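Local coordinates for protein glycoside Hydrolase (Bacteroides uniformis, PDB 5T99) that is a family 2 glycoside hydrolase of a gut symbiont's agarose pathway, binds galacto-isofagomine in its pocket and probably cleaves galactosides, at residues G289-C294 with F300-E305. Residues are numbered along the deposited sequence; the frame is centred on the assembly and turned at random.
Sequences GIRKIC and FFLNGE. With EDO (1,2-ethanediol), chain J.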
ATOM      1  N   GLY A 289     -12.192  10.272 -10.853  1.00 15.04           N
ATOM      2  CA  GLY A 289     -12.667   9.336 -11.853  1.00 14.81           C
ATOM      3  C   GLY A 289     -14.183   9.267 -11.886  1.00 14.72           C
ATOM      4  O   GLY A 289     -14.866   9.746 -10.969  1.00 14.27           O
ATOM      5  N   ILE A 290     -14.692   8.657 -12.955  1.00 14.60           N
ATOM      6  CA  ILE A 290     -16.118   8.529 -13.190  1.00 15.19           C
ATOM      7  C   ILE A 290     -16.510   7.051 -13.172  1.00 15.68           C
ATOM      8  O   ILE A 290     -16.291   6.309 -14.140  1.00 15.85           O
ATOM      9  CB  ILE A 290     -16.529   9.204 -14.519  1.00 15.15           C
ATOM     10  CG1 ILE A 290     -16.083  10.675 -14.518  1.00 15.41           C
ATOM     11  CG2 ILE A 290     -18.033   9.085 -14.740  1.00 15.27           C
ATOM     12  CD1 ILE A 290     -16.509  11.487 -15.735  1.00 15.37           C
ATOM     13  N   ARG A 291     -17.088   6.633 -12.053  1.00 16.47           N
ATOM     14  CA  ARG A 291     -17.596   5.277 -11.891  1.00 16.65           C
ATOM     15  C   ARG A 291     -18.700   5.307 -10.858  1.00 16.36           C
ATOM     16  O   ARG A 291     -18.692   6.164  -9.969  1.00 16.07           O
ATOM     17  CB  ARG A 291     -16.470   4.284 -11.504  1.00 17.09           C
ATOM     18  CG  ARG A 291     -16.172   4.075 -10.012  1.00 17.23           C
ATOM     19  CD  ARG A 291     -15.494   5.272  -9.401  1.00 17.35           C
ATOM     20  NE  ARG A 291     -15.281   5.136  -7.953  1.00 17.75           N
ATOM     21  CZ  ARG A 291     -16.142   5.506  -6.992  1.00 17.64           C
ATOM     22  NH1 ARG A 291     -15.797   5.352  -5.719  1.00 17.22           N
ATOM     23  NH2 ARG A 291     -17.343   6.026  -7.275  1.00 17.98           N
ATOM     24  N   LYS A 292     -19.649   4.388 -11.005  1.00 16.41           N
ATOM     25  CA  LYS A 292     -20.698   4.181 -10.014  1.00 17.41           C
ATOM     26  C   LYS A 292     -20.414   2.904  -9.224  1.00 17.67           C
ATOM     27  O   LYS A 292     -19.818   1.941  -9.745  1.00 17.40           O
ATOM     28  CB  LYS A 292     -22.106   4.134 -10.635  1.00 17.54           C
ATOM     29  CG  LYS A 292     -22.373   3.009 -11.627  1.00 17.66           C
ATOM     30  CD  LYS A 292     -23.731   3.190 -12.301  1.00 17.90           C
ATOM     31  CE  LYS A 292     -23.997   2.164 -13.400  1.00 17.57           C
ATOM     32  NZ  LYS A 292     -24.813   2.710 -14.523  1.00 17.46           N
ATOM     33  N   ILE A 293     -20.806   2.933  -7.953  1.00 18.08           N
ATOM     34  CA  ILE A 293     -20.722   1.762  -7.092  1.00 18.91           C
ATOM     35  C   ILE A 293     -22.051   1.553  -6.399  1.00 19.90           C
ATOM     36  O   ILE A 293     -22.814   2.480  -6.173  1.00 19.57           O
ATOM     37  CB  ILE A 293     -19.570   1.836  -6.061  1.00 18.50           C
ATOM     38  CG1 ILE A 293     -19.649   3.107  -5.206  1.00 18.19           C
ATOM     39  CG2 ILE A 293     -18.223   1.720  -6.769  1.00 18.53           C
ATOM     40  CD1 ILE A 293     -18.939   2.981  -3.880  1.00 18.13           C
ATOM     41  N   CYS A 294     -22.305   0.309  -6.051  1.00 22.41           N
ATOM     42  CA  CYS A 294     -23.596  -0.093  -5.532  1.00 24.14           C
ATOM     43  C   CYS A 294     -23.392  -1.425  -4.818  1.00 22.67           C
ATOM     44  O   CYS A 294     -22.536  -2.208  -5.209  1.00 22.41           O
ATOM     45  CB  CYS A 294     -24.582  -0.238  -6.700  1.00 26.52           C
ATOM     46  SG  CYS A 294     -26.303  -0.235  -6.202  1.00 35.54           S
ATOM     47  N   PHE A 300     -21.445  -6.833  -4.500  1.00 19.36           N
ATOM     48  CA  PHE A 300     -20.959  -5.482  -4.775  1.00 18.53           C
ATOM     49  C   PHE A 300     -20.947  -5.275  -6.289  1.00 18.11           C
ATOM     50  O   PHE A 300     -20.715  -6.222  -7.061  1.00 17.51           O
ATOM     51  CB  PHE A 300     -19.548  -5.280  -4.185  1.00 18.42           C
ATOM     52  CG  PHE A 300     -19.202  -3.839  -3.917  1.00 18.56           C
ATOM     53  CD1 PHE A 300     -19.413  -3.279  -2.661  1.00 18.91           C
ATOM     54  CD2 PHE A 300     -18.674  -3.034  -4.923  1.00 18.49           C
ATOM     55  CE1 PHE A 300     -19.111  -1.940  -2.416  1.00 19.08           C
ATOM     56  CE2 PHE A 300     -18.371  -1.700  -4.688  1.00 18.73           C
ATOM     57  CZ  PHE A 300     -18.596  -1.147  -3.437  1.00 18.94           C
ATOM     58  N   PHE A 301     -21.193  -4.037  -6.708  1.00 17.86           N
ATOM     59  CA  PHE A 301     -21.339  -3.713  -8.116  1.00 18.17           C
ATOM     60  C   PHE A 301     -20.503  -2.493  -8.488  1.00 18.13           C
ATOM     61  O   PHE A 301     -20.537  -1.482  -7.793  1.00 17.68           O
ATOM     62  CB  PHE A 301     -22.816  -3.479  -8.460  1.00 18.34           C
ATOM     63  CG  PHE A 301     -23.673  -4.697  -8.278  1.00 18.44           C
ATOM     64  CD1 PHE A 301     -23.974  -5.522  -9.356  1.00 18.70           C
ATOM     65  CD2 PHE A 301     -24.174  -5.028  -7.016  1.00 18.82           C
ATOM     66  CE1 PHE A 301     -24.760  -6.667  -9.185  1.00 19.08           C
ATOM     67  CE2 PHE A 301     -24.945  -6.174  -6.828  1.00 18.92           C
ATOM     68  CZ  PHE A 301     -25.242  -6.996  -7.920  1.00 19.22           C
ATOM     69  N   LEU A 302     -19.766  -2.617  -9.594  1.00 18.18           N
ATOM     70  CA  LEU A 302     -18.976  -1.536 -10.175  1.00 18.35           C
ATOM     71  C   LEU A 302     -19.473  -1.287 -11.600  1.00 18.50           C
ATOM     72  O   LEU A 302     -19.456  -2.197 -12.439  1.00 18.22           O
ATOM     73  CB  LEU A 302     -17.484  -1.914 -10.187  1.00 17.94           C
ATOM     74  CG  LEU A 302     -16.530  -0.917 -10.851  1.00 18.25           C
ATOM     75  CD1 LEU A 302     -16.557   0.419 -10.126  1.00 18.39           C
ATOM     76  CD2 LEU A 302     -15.115  -1.465 -10.904  1.00 18.60           C
ATOM     77  N   ASN A 303     -19.919  -0.063 -11.874  1.00 19.09           N
ATOM     78  CA  ASN A 303     -20.419   0.309 -13.209  1.00 19.47           C
ATOM     79  C   ASN A 303     -21.517  -0.656 -13.725  1.00 19.98           C
ATOM     80  O   ASN A 303     -21.547  -1.047 -14.897  1.00 20.09           O
ATOM     81  CB  ASN A 303     -19.231   0.456 -14.185  1.00 19.07           C
ATOM     82  CG  ASN A 303     -18.318   1.612 -13.813  1.00 19.07           C
ATOM     83  OD1 ASN A 303     -18.791   2.640 -13.318  1.00 18.39           O
ATOM     84  ND2 ASN A 303     -17.007   1.458 -14.043  1.00 18.64           N
ATOM     85  N   GLY A 304     -22.405  -1.034 -12.811  1.00 20.88           N
ATOM     86  CA  GLY A 304     -23.518  -1.916 -13.103  1.00 22.21           C
ATOM     87  C   GLY A 304     -23.234  -3.404 -13.195  1.00 23.86           C
ATOM     88  O   GLY A 304     -24.150  -4.154 -13.489  1.00 24.93           O
ATOM     89  N   GLU A 305     -21.994  -3.842 -12.956  1.00 26.47           N
ATOM     90  CA  GLU A 305     -21.613  -5.260 -13.068  1.00 28.10           C
ATOM     91  C   GLU A 305     -21.141  -5.759 -11.704  1.00 27.90           C
ATOM     92  O   GLU A 305     -20.509  -5.011 -10.949  1.00 25.85           O
ATOM     93  CB  GLU A 305     -20.489  -5.454 -14.093  1.00 31.15           C
ATOM     94  CG  GLU A 305     -20.784  -4.940 -15.511  1.00 34.54           C
ATOM     95  CD  GLU A 305     -21.776  -5.808 -16.285  1.00 38.04           C
ATOM     96  OE1 GLU A 305     -22.684  -5.239 -16.937  1.00 39.33           O
ATOM     97  OE2 GLU A 305     -21.651  -7.060 -16.251  1.00 40.40           O
TER
HETATM   98  C1  EDO J 908     -15.563  10.012  -6.516  1.00 24.28           C
HETATM   99  O1  EDO J 908     -15.680  10.852  -5.339  1.00 24.12           O
HETATM  100  C2  EDO J 908     -14.960  10.750  -7.717  1.00 23.70           C
HETATM  101  O2  EDO J 908     -13.694  10.195  -8.135  1.00 22.22           O
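Asn303 reaches across to the backbone of Lys292 and carries the pairing of two short antiparallel strands past their last bridge, a worked example of a side-chain amide standing in for a backbone carbonyl. Its OD1 accepts Lys292 N at 3.0 Å, with the donor tilted 26° from the plane of the amide, while Asn303 N gives Lys292 O a nearly straight hydrogen bond (177°). Although its CB points away from segment 289-294, CG beside the backbone N (chi1 -66°) turns the amide back, and Asn303 OD1 comes within 3.4 Å of Arg291 CB; Trp260 O takes ND2, which fixes which way round the amide sits. Asn303 and Gly304, both at positive phi, form the corner of a type I' turn from Leu302 to Glu305. Alongside it runs the Lys292 chain, its CE 3.6 Å from Gly304 N and its NZ hydrogen-bonded to Val194 O.

On one side of the hairpin, Ile293 CG2 lies 4.0 Å from Leu302 CD1, the side chains meeting obliquely, and Leu302 CD1 also touches Arg291 CG, those two side chains crossing at about a right angle. Ile293 CB also leans on CE2 of Phe300. Further along, Cys294 and Phe301 exchange two backbone hydrogen bonds, and Cys294 O, which accepts Phe301 N at 2.7 Å, lies over the face of the Phe300 ring and in the plane of the Phe301 ring, at its edge.

Arg291 bends at its second torsion and leads its guanidinium away from the hairpin, where NE is hydrogen-bonded to Pro407 O, with Ile293 CG2 over one face. Ile293 and Phe300 pack on Ile410, near the start of strand 409-416, setting the hairpin at the N-terminal end of the TIM-barrel strands, while the turn leads strand 299-302 into strand 305-313.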